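Local coordinates for protein particle-associated glycoside hydrolase (Acinetobacter phage Fri1, PDB 6C72) that serves as the phage tailspike and probably depolymerises the capsular polysaccharide of Acinetobacter baumannii by hydrolysing glycosidic bonds during virus entry, at residues D235-R240 against F264-R269; L507-K512 against V581-A586. All blocks are in the same frame, centred on the assembly; numbering follows the deposited sequence.

Contact 1: residues D235-R240 against F264-R269; sequences DTSGFR and FLDARR
Leu265 N donates to Thr236 O at 2.8 Å, the first of three backbone hydrogen bonds between 235-240 and 264-269. Gly238 N gives its proton to Asp266 O at 2.7 Å, approaching tilted 27° from the carbonyl plane. Arg268 N, 2.9 Å from Phe239 O, meets its carbonyl almost head-on. Gly238 has positive phi, a conformation open to glycine at little cost, and it turns the chain where the strand has ended while its amide still faces 264-269.

Side-chain bonding centres on Asp266. Ser237 OG, swung away from its own backbone N (chi1 168°), donates to Asp266 OD1 over 2.7 Å, meeting the syn side of the carboxylate a little out of its plane. Serine suits the place because its hydroxyl, one bond beyond CB, can give its proton to the acid. Lys291 and Leu294 also touch the Asp266 side chain.

Two waters bridge the segments. One lies 2.8 Å from Thr236 OG1 and donates to Leu265 O; the other donates to Asp266 O and accepts a weak bond from Phe239 N.

Around the Phe264 ring, Thr236 OG1 lies at the edge, near its plane, 3.5 Å from CD1. On the next strand, 286-289, Phe287 meets the Phe264 ring with planes about 20° apart. Parallel pairing of Thr236 with Phe264, and aromatic rings meeting from one coil to the next, are characteristic of the parallel beta-helix, probably right-handed as in other phage tailspikes; the two segments belong to successive coils.

Contact 2: residues L507-K512 against V581-A586; sequences LRSGCK and VDVFSA
Strands 509-512 and 581-585 run antiparallel, edge to edge and largely buried, at the middle of the six-stranded antiparallel sheet in the C-terminal domain; the N-to-C directions of the short segments differ by 162°. Four backbone hydrogen bonds close two hydrogen-bonded pairs. Gly510 and Phe584 exchange bonds, Phe584 N reaching Gly510 O at 2.7 Å and nearly straight (170° at the hydrogen), and Gly510 N returning to Phe584 O at 3.0 Å. Lys512 and Asp582 do the same, with Asp582 N to Lys512 O at 2.8 Å.

Between them lies the non-hydrogen-bonded pair Cys511 and Val583, where Cys511 CA comes 3.1 Å from Asp582 O as a CA-H...O contact. Cys511 SG rests against both methyls of Val583, CG2 at 4.0 Å, and Val583 CG1 also meets Ser509 CB; small side chains suit this face of the sheet. The ladder belongs to a C-terminal domain with a second, four-stranded antiparallel sheet, consistent with a beta-sandwich, and this domain takes part in the trimer.

The opposite face carries Phe584 and Lys512. With chi1 at -56°, Phe584 lays its ring beside Gly510, whose O lies in the ring plane at the edge, 3.2 Å from CD1; glycine adds no side chain on the ring's side of the sheet. Phe486 meets the same ring edge-to-face, and Thr516 of a second subunit packs on it. Lys512 stretches out fully extended, its ammonium salt-bridged to Glu531 and its chain packed on Lys512 of the third subunit, while Asp582 OD1 forms a salt bridge with Lys580 and also accepts a bond from Thr488. Where the ladder ends, a water donates to Arg508 O and accepts from Ala586 N, its oxygen 2.9 Å from that nitrogen.

In the fold
The two contacts lie on opposite sides of the chain's centre, about 77 Å apart between centres, and share no strand. Contact 1 is partly buried and joins successive parallel coils of the beta-helix, leaving the strand for a loop; contact 2 is buried and pairs two antiparallel strands of the C-terminal sheet. Chemistry follows place. In 235-240 and 264-269, where regular pairing gives out, a serine-aspartate bond and bridging waters supplement the backbone bonds, and no other subunit touches the contact. In 507-512 and 581-586, regular backbone pairs do most of the work, and the lysine and phenylalanine of one face meet neighbouring subunits of the trimer.

Contact 1: residues D235-R240 against F264-R269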
ATOM      1  N   ASP A 235      14.926  17.128 -14.138  1.00 29.88           N
ATOM      2  CA  ASP A 235      14.611  18.375 -13.464  1.00 29.51           C
ATOM      3  C   ASP A 235      13.921  19.302 -14.454  1.00 28.78           C
ATOM      4  O   ASP A 235      14.125  19.198 -15.668  1.00 28.50           O
ATOM      5  CB  ASP A 235      15.876  19.042 -12.908  1.00 29.94           C
ATOM      6  CG  ASP A 235      16.558  18.211 -11.815  1.00 30.68           C
ATOM      7  OD1 ASP A 235      16.059  17.118 -11.463  1.00 31.00           O
ATOM      8  OD2 ASP A 235      17.597  18.665 -11.291  1.00 31.03           O
ATOM      9  N   THR A 236      13.052  20.168 -13.942  1.00 26.33           N
ATOM     10  CA  THR A 236      12.429  21.209 -14.749  1.00 26.02           C
ATOM     11  C   THR A 236      12.525  22.531 -14.004  1.00 26.75           C
ATOM     12  O   THR A 236      12.286  22.588 -12.796  1.00 27.31           O
ATOM     13  CB  THR A 236      10.949  20.892 -15.083  1.00 25.52           C
ATOM     14  OG1 THR A 236      10.198  20.750 -13.871  1.00 25.80           O
ATOM     15  CG2 THR A 236      10.826  19.616 -15.907  1.00 25.09           C
ATOM     16  N   SER A 237      12.852  23.603 -14.725  1.00 27.05           N
ATOM     17  CA  SER A 237      13.067  24.882 -14.069  1.00 28.10           C
ATOM     18  C   SER A 237      12.761  26.022 -15.023  1.00 28.36           C
ATOM     19  O   SER A 237      13.164  25.989 -16.185  1.00 28.12           O
ATOM     20  CB  SER A 237      14.506  25.009 -13.562  1.00 28.52           C
ATOM     21  OG  SER A 237      14.779  26.343 -13.180  1.00 29.54           O
ATOM     22  N   GLY A 238      12.049  27.025 -14.521  1.00 30.08           N
ATOM     23  CA  GLY A 238      11.883  28.283 -15.216  1.00 30.73           C
ATOM     24  C   GLY A 238      10.708  28.376 -16.166  1.00 30.41           C
ATOM     25  O   GLY A 238      10.641  29.342 -16.939  1.00 30.77           O
ATOM     26  N   PHE A 239       9.773  27.429 -16.132  1.00 30.29           N
ATOM     27  CA  PHE A 239       8.698  27.434 -17.117  1.00 29.94           C
ATOM     28  C   PHE A 239       7.607  28.441 -16.760  1.00 31.27           C
ATOM     29  O   PHE A 239       7.361  28.747 -15.591  1.00 32.40           O
ATOM     30  CB  PHE A 239       8.133  26.022 -17.301  1.00 28.81           C
ATOM     31  CG  PHE A 239       9.064  25.135 -18.072  1.00 27.73           C
ATOM     32  CD1 PHE A 239       9.028  25.116 -19.464  1.00 27.62           C
ATOM     33  CD2 PHE A 239      10.065  24.422 -17.421  1.00 27.45           C
ATOM     34  CE1 PHE A 239       9.935  24.343 -20.189  1.00 27.78           C
ATOM     35  CE2 PHE A 239      10.966  23.643 -18.137  1.00 26.88           C
ATOM     36  CZ  PHE A 239      10.900  23.600 -19.518  1.00 27.37           C
ATOM     37  N   ARG A 240       6.976  28.982 -17.804  1.00 29.05           N
ATOM     38  CA  ARG A 240       5.996  30.046 -17.631  1.00 29.71           C
ATOM     39  C   ARG A 240       4.727  29.532 -16.964  1.00 28.99           C
ATOM     40  O   ARG A 240       4.066  30.276 -16.234  1.00 30.12           O
ATOM     41  CB  ARG A 240       5.690  30.674 -18.992  1.00 30.75           C
ATOM     42  CG  ARG A 240       4.691  31.827 -18.978  1.00 31.68           C
ATOM     43  CD  ARG A 240       4.534  32.468 -20.354  1.00 32.90           C
ATOM     44  NE  ARG A 240       4.377  31.481 -21.427  1.00 32.52           N
ATOM     45  CZ  ARG A 240       3.209  30.978 -21.837  1.00 32.25           C
ATOM     46  NH1 ARG A 240       2.070  31.355 -21.266  1.00 32.30           N
ATOM     47  NH2 ARG A 240       3.179  30.092 -22.828  1.00 32.04           N
ATOM     48  N   PHE A 264      10.823  18.987  -9.868  1.00 27.64           N
ATOM     49  CA  PHE A 264      10.022  19.991 -10.558  1.00 27.19           C
ATOM     50  C   PHE A 264      10.205  21.304  -9.802  1.00 28.11           C
ATOM     51  O   PHE A 264       9.626  21.516  -8.733  1.00 28.78           O
ATOM     52  CB  PHE A 264       8.577  19.518 -10.654  1.00 26.73           C
ATOM     53  CG  PHE A 264       8.453  18.133 -11.252  1.00 26.15           C
ATOM     54  CD1 PHE A 264       8.548  17.945 -12.618  1.00 25.50           C
ATOM     55  CD2 PHE A 264       8.293  17.019 -10.450  1.00 26.66           C
ATOM     56  CE1 PHE A 264       8.453  16.683 -13.178  1.00 25.48           C
ATOM     57  CE2 PHE A 264       8.196  15.749 -11.009  1.00 26.64           C
ATOM     58  CZ  PHE A 264       8.265  15.587 -12.377  1.00 26.13           C
ATOM     59  N   LEU A 265      11.051  22.180 -10.346  1.00 27.85           N
ATOM     60  CA  LEU A 265      11.478  23.360  -9.609  1.00 29.01           C
ATOM     61  C   LEU A 265      10.658  24.569 -10.025  1.00 29.79           C
ATOM     62  O   LEU A 265       9.486  24.423 -10.391  1.00 29.64           O
ATOM     63  CB  LEU A 265      12.972  23.615  -9.817  1.00 29.06           C
ATOM     64  CG  LEU A 265      13.889  22.418  -9.564  1.00 28.62           C
ATOM     65  CD1 LEU A 265      15.359  22.784  -9.852  1.00 28.80           C
ATOM     66  CD2 LEU A 265      13.744  21.884  -8.145  1.00 29.09           C
ATOM     67  N   ASP A 266      11.276  25.751 -10.004  1.00 28.40           N
ATOM     68  CA  ASP A 266      10.528  26.990 -10.123  1.00 29.84           C
ATOM     69  C   ASP A 266       9.769  27.050 -11.440  1.00 29.18           C
ATOM     70  O   ASP A 266      10.287  26.682 -12.500  1.00 27.81           O
ATOM     71  CB  ASP A 266      11.461  28.195 -10.016  1.00 30.89           C
ATOM     72  CG  ASP A 266      12.537  28.192 -11.093  1.00 29.71           C
ATOM     73  OD1 ASP A 266      13.422  27.309 -11.049  1.00 28.71           O
ATOM     74  OD2 ASP A 266      12.484  29.048 -12.010  1.00 29.87           O
ATOM     75  N   ALA A 267       8.523  27.500 -11.349  1.00 29.66           N
ATOM     76  CA  ALA A 267       7.683  27.779 -12.500  1.00 29.21           C
ATOM     77  C   ALA A 267       6.757  28.920 -12.112  1.00 30.95           C
ATOM     78  O   ALA A 267       6.439  29.097 -10.933  1.00 32.06           O
ATOM     79  CB  ALA A 267       6.895  26.541 -12.940  1.00 27.70           C
ATOM     80  N   ARG A 268       6.335  29.702 -13.108  1.00 29.62           N
ATOM     81  CA  ARG A 268       5.589  30.926 -12.829  1.00 30.87           C
ATOM     82  C   ARG A 268       4.128  30.681 -12.492  1.00 30.66           C
ATOM     83  O   ARG A 268       3.458  31.617 -12.032  1.00 31.49           O
ATOM     84  CB  ARG A 268       5.671  31.891 -14.010  1.00 30.73           C
ATOM     85  CG  ARG A 268       7.097  32.208 -14.476  1.00 30.80           C
ATOM     86  CD  ARG A 268       7.969  32.752 -13.352  1.00 31.76           C
ATOM     87  NE  ARG A 268       7.413  33.955 -12.736  1.00 33.26           N
ATOM     88  CZ  ARG A 268       7.521  35.169 -13.267  1.00 33.65           C
ATOM     89  NH1 ARG A 268       8.148  35.327 -14.424  1.00 33.88           N
ATOM     90  NH2 ARG A 268       7.007  36.226 -12.654  1.00 34.86           N
ATOM     91  N   ARG A 269       3.615  29.467 -12.706  1.00 34.62           N
ATOM     92  CA  ARG A 269       2.267  29.148 -12.251  1.00 34.23           C
ATOM     93  C   ARG A 269       2.336  28.089 -11.152  1.00 33.65           C
ATOM     94  O   ARG A 269       2.189  28.425  -9.978  1.00 34.20           O
ATOM     95  CB  ARG A 269       1.372  28.700 -13.416  1.00 33.30           C
ATOM     96  CG  ARG A 269      -0.120  28.686 -13.052  1.00 33.24           C
ATOM     97  CD  ARG A 269      -1.041  28.679 -14.270  1.00 32.85           C
ATOM     98  NE  ARG A 269      -0.977  27.420 -15.013  1.00 31.75           N
ATOM     99  CZ  ARG A 269      -1.618  27.183 -16.156  1.00 31.33           C
ATOM    100  NH1 ARG A 269      -2.397  28.117 -16.710  1.00 31.85           N
ATOM    101  NH2 ARG A 269      -1.479  26.003 -16.751  1.00 30.47           N
TER
HETATM  102  O   HOH W   1       8.847  22.717 -12.444  1.00 23.79           O
HETATM  103  O   HOH W   2       9.548  24.694 -14.180  1.00 25.50           O

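Contact 2: residues L507-K512 against V581-A586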
ATOM      1  N   LEU A 507     -44.936 -12.683  30.880  1.00 30.98           N
ATOM      2  CA  LEU A 507     -45.004 -13.577  32.025  1.00 31.75           C
ATOM      3  C   LEU A 507     -43.627 -13.708  32.671  1.00 32.27           C
ATOM      4  O   LEU A 507     -42.629 -13.168  32.176  1.00 32.46           O
ATOM      5  CB  LEU A 507     -45.527 -14.947  31.596  1.00 32.43           C
ATOM      6  CG  LEU A 507     -47.007 -15.002  31.225  1.00 31.73           C
ATOM      7  CD1 LEU A 507     -47.326 -16.280  30.479  1.00 32.17           C
ATOM      8  CD2 LEU A 507     -47.836 -14.890  32.494  1.00 31.18           C
ATOM      9  N   ARG A 508     -43.583 -14.426  33.800  1.00 37.34           N
ATOM     10  CA  ARG A 508     -42.321 -14.788  34.457  1.00 37.30           C
ATOM     11  C   ARG A 508     -41.412 -13.576  34.638  1.00 36.56           C
ATOM     12  O   ARG A 508     -40.218 -13.621  34.339  1.00 36.98           O
ATOM     13  CB  ARG A 508     -41.580 -15.872  33.676  1.00 38.19           C
ATOM     14  CG  ARG A 508     -42.427 -17.034  33.215  1.00 38.57           C
ATOM     15  CD  ARG A 508     -41.542 -18.020  32.483  1.00 38.99           C
ATOM     16  NE  ARG A 508     -42.262 -19.162  31.932  1.00 39.25           N
ATOM     17  CZ  ARG A 508     -41.661 -20.180  31.326  1.00 39.55           C
ATOM     18  NH1 ARG A 508     -40.337 -20.192  31.199  1.00 39.62           N
ATOM     19  NH2 ARG A 508     -42.378 -21.182  30.846  1.00 39.75           N
ATOM     20  N   SER A 509     -41.984 -12.462  35.079  1.00 33.74           N
ATOM     21  CA  SER A 509     -41.199 -11.241  35.129  1.00 32.36           C
ATOM     22  C   SER A 509     -41.826 -10.298  36.136  1.00 31.34           C
ATOM     23  O   SER A 509     -43.006 -10.417  36.465  1.00 31.78           O
ATOM     24  CB  SER A 509     -41.102 -10.555  33.754  1.00 32.23           C
ATOM     25  OG  SER A 509     -42.357 -10.094  33.276  1.00 31.70           O
ATOM     26  N   GLY A 510     -41.000  -9.413  36.675  1.00 32.10           N
ATOM     27  CA  GLY A 510     -41.459  -8.281  37.461  1.00 31.22           C
ATOM     28  C   GLY A 510     -41.212  -7.012  36.655  1.00 30.69           C
ATOM     29  O   GLY A 510     -40.155  -6.865  36.041  1.00 31.48           O
ATOM     30  N   CYS A 511     -42.183  -6.116  36.659  1.00 39.90           N
ATOM     31  CA  CYS A 511     -42.100  -4.913  35.853  1.00 39.60           C
ATOM     32  C   CYS A 511     -42.456  -3.699  36.685  1.00 39.12           C
ATOM     33  O   CYS A 511     -43.329  -3.762  37.554  1.00 38.84           O
ATOM     34  CB  CYS A 511     -43.016  -4.994  34.651  1.00 39.29           C
ATOM     35  SG  CYS A 511     -42.719  -6.470  33.647  1.00 40.30           S
ATOM     36  N   LYS A 512     -41.738  -2.612  36.451  1.00 31.32           N
ATOM     37  CA  LYS A 512     -42.060  -1.309  37.012  1.00 31.20           C
ATOM     38  C   LYS A 512     -42.256  -0.334  35.852  1.00 31.41           C
ATOM     39  O   LYS A 512     -41.353  -0.160  35.025  1.00 32.51           O
ATOM     40  CB  LYS A 512     -40.954  -0.846  37.963  1.00 32.12           C
ATOM     41  CG  LYS A 512     -41.237   0.478  38.638  1.00 32.38           C
ATOM     42  CD  LYS A 512     -40.012   0.974  39.321  1.00 33.50           C
ATOM     43  CE  LYS A 512     -40.217   2.354  39.890  1.00 33.99           C
ATOM     44  NZ  LYS A 512     -38.942   2.832  40.553  1.00 34.24           N
ATOM     45  N   VAL A 581     -40.637   1.499  31.029  1.00 32.67           N
ATOM     46  CA  VAL A 581     -40.841   0.170  31.590  1.00 32.76           C
ATOM     47  C   VAL A 581     -39.493  -0.443  31.954  1.00 33.85           C
ATOM     48  O   VAL A 581     -38.570  -0.464  31.133  1.00 34.28           O
ATOM     49  CB  VAL A 581     -41.586  -0.753  30.616  1.00 32.26           C
ATOM     50  CG1 VAL A 581     -42.055  -1.979  31.374  1.00 32.12           C
ATOM     51  CG2 VAL A 581     -42.760  -0.032  30.006  1.00 31.45           C
ATOM     52  N   ASP A 582     -39.402  -0.974  33.172  1.00 36.30           N
ATOM     53  CA  ASP A 582     -38.269  -1.772  33.630  1.00 37.07           C
ATOM     54  C   ASP A 582     -38.749  -3.208  33.800  1.00 37.34           C
ATOM     55  O   ASP A 582     -39.707  -3.460  34.539  1.00 36.55           O
ATOM     56  CB  ASP A 582     -37.714  -1.250  34.961  1.00 37.09           C
ATOM     57  CG  ASP A 582     -37.358   0.233  34.923  1.00 37.08           C
ATOM     58  OD1 ASP A 582     -37.045   0.768  33.837  1.00 37.09           O
ATOM     59  OD2 ASP A 582     -37.361   0.866  36.000  1.00 37.11           O
ATOM     60  N   VAL A 583     -38.101  -4.147  33.119  1.00 25.46           N
ATOM     61  CA  VAL A 583     -38.492  -5.552  33.163  1.00 26.11           C
ATOM     62  C   VAL A 583     -37.364  -6.350  33.809  1.00 26.59           C
ATOM     63  O   VAL A 583     -36.208  -6.278  33.369  1.00 27.29           O
ATOM     64  CB  VAL A 583     -38.816  -6.113  31.764  1.00 26.47           C
ATOM     65  CG1 VAL A 583     -39.263  -7.566  31.858  1.00 26.69           C
ATOM     66  CG2 VAL A 583     -39.870  -5.266  31.062  1.00 24.76           C
ATOM     67  N   PHE A 584     -37.713  -7.112  34.843  1.00 30.62           N
ATOM     68  CA  PHE A 584     -36.820  -8.051  35.511  1.00 31.17           C
ATOM     69  C   PHE A 584     -37.252  -9.450  35.089  1.00 31.63           C
ATOM     70  O   PHE A 584     -38.416  -9.816  35.286  1.00 30.60           O
ATOM     71  CB  PHE A 584     -36.920  -7.912  37.034  1.00 30.27           C
ATOM     72  CG  PHE A 584     -36.661  -6.522  37.553  1.00 29.97           C
ATOM     73  CD1 PHE A 584     -37.593  -5.512  37.391  1.00 29.12           C
ATOM     74  CD2 PHE A 584     -35.477  -6.230  38.228  1.00 30.37           C
ATOM     75  CE1 PHE A 584     -37.347  -4.241  37.867  1.00 29.10           C
ATOM     76  CE2 PHE A 584     -35.227  -4.956  38.713  1.00 29.95           C
ATOM     77  CZ  PHE A 584     -36.166  -3.962  38.528  1.00 29.61           C
ATOM     78  N   SER A 585     -36.335 -10.239  34.532  1.00 30.23           N
ATOM     79  CA  SER A 585     -36.721 -11.575  34.096  1.00 30.97           C
ATOM     80  C   SER A 585     -35.533 -12.513  34.213  1.00 32.12           C
ATOM     81  O   SER A 585     -34.389 -12.085  34.379  1.00 32.38           O
ATOM     82  CB  SER A 585     -37.246 -11.566  32.663  1.00 32.12           C
ATOM     83  OG  SER A 585     -36.204 -11.273  31.756  1.00 33.33           O
ATOM     84  N   ALA A 586     -35.811 -13.810  34.095  1.00 26.91           N
ATOM     85  CA  ALA A 586     -34.759 -14.821  34.125  1.00 27.97           C
ATOM     86  C   ALA A 586     -34.299 -15.245  32.739  1.00 29.58           C
ATOM     87  O   ALA A 586     -33.289 -15.946  32.621  1.00 30.28           O
ATOM     88  CB  ALA A 586     -35.236 -16.064  34.888  1.00 27.63           C
TER
HETATM   89  O   HOH W   3     -38.285 -14.984  33.194  1.00 31.80           O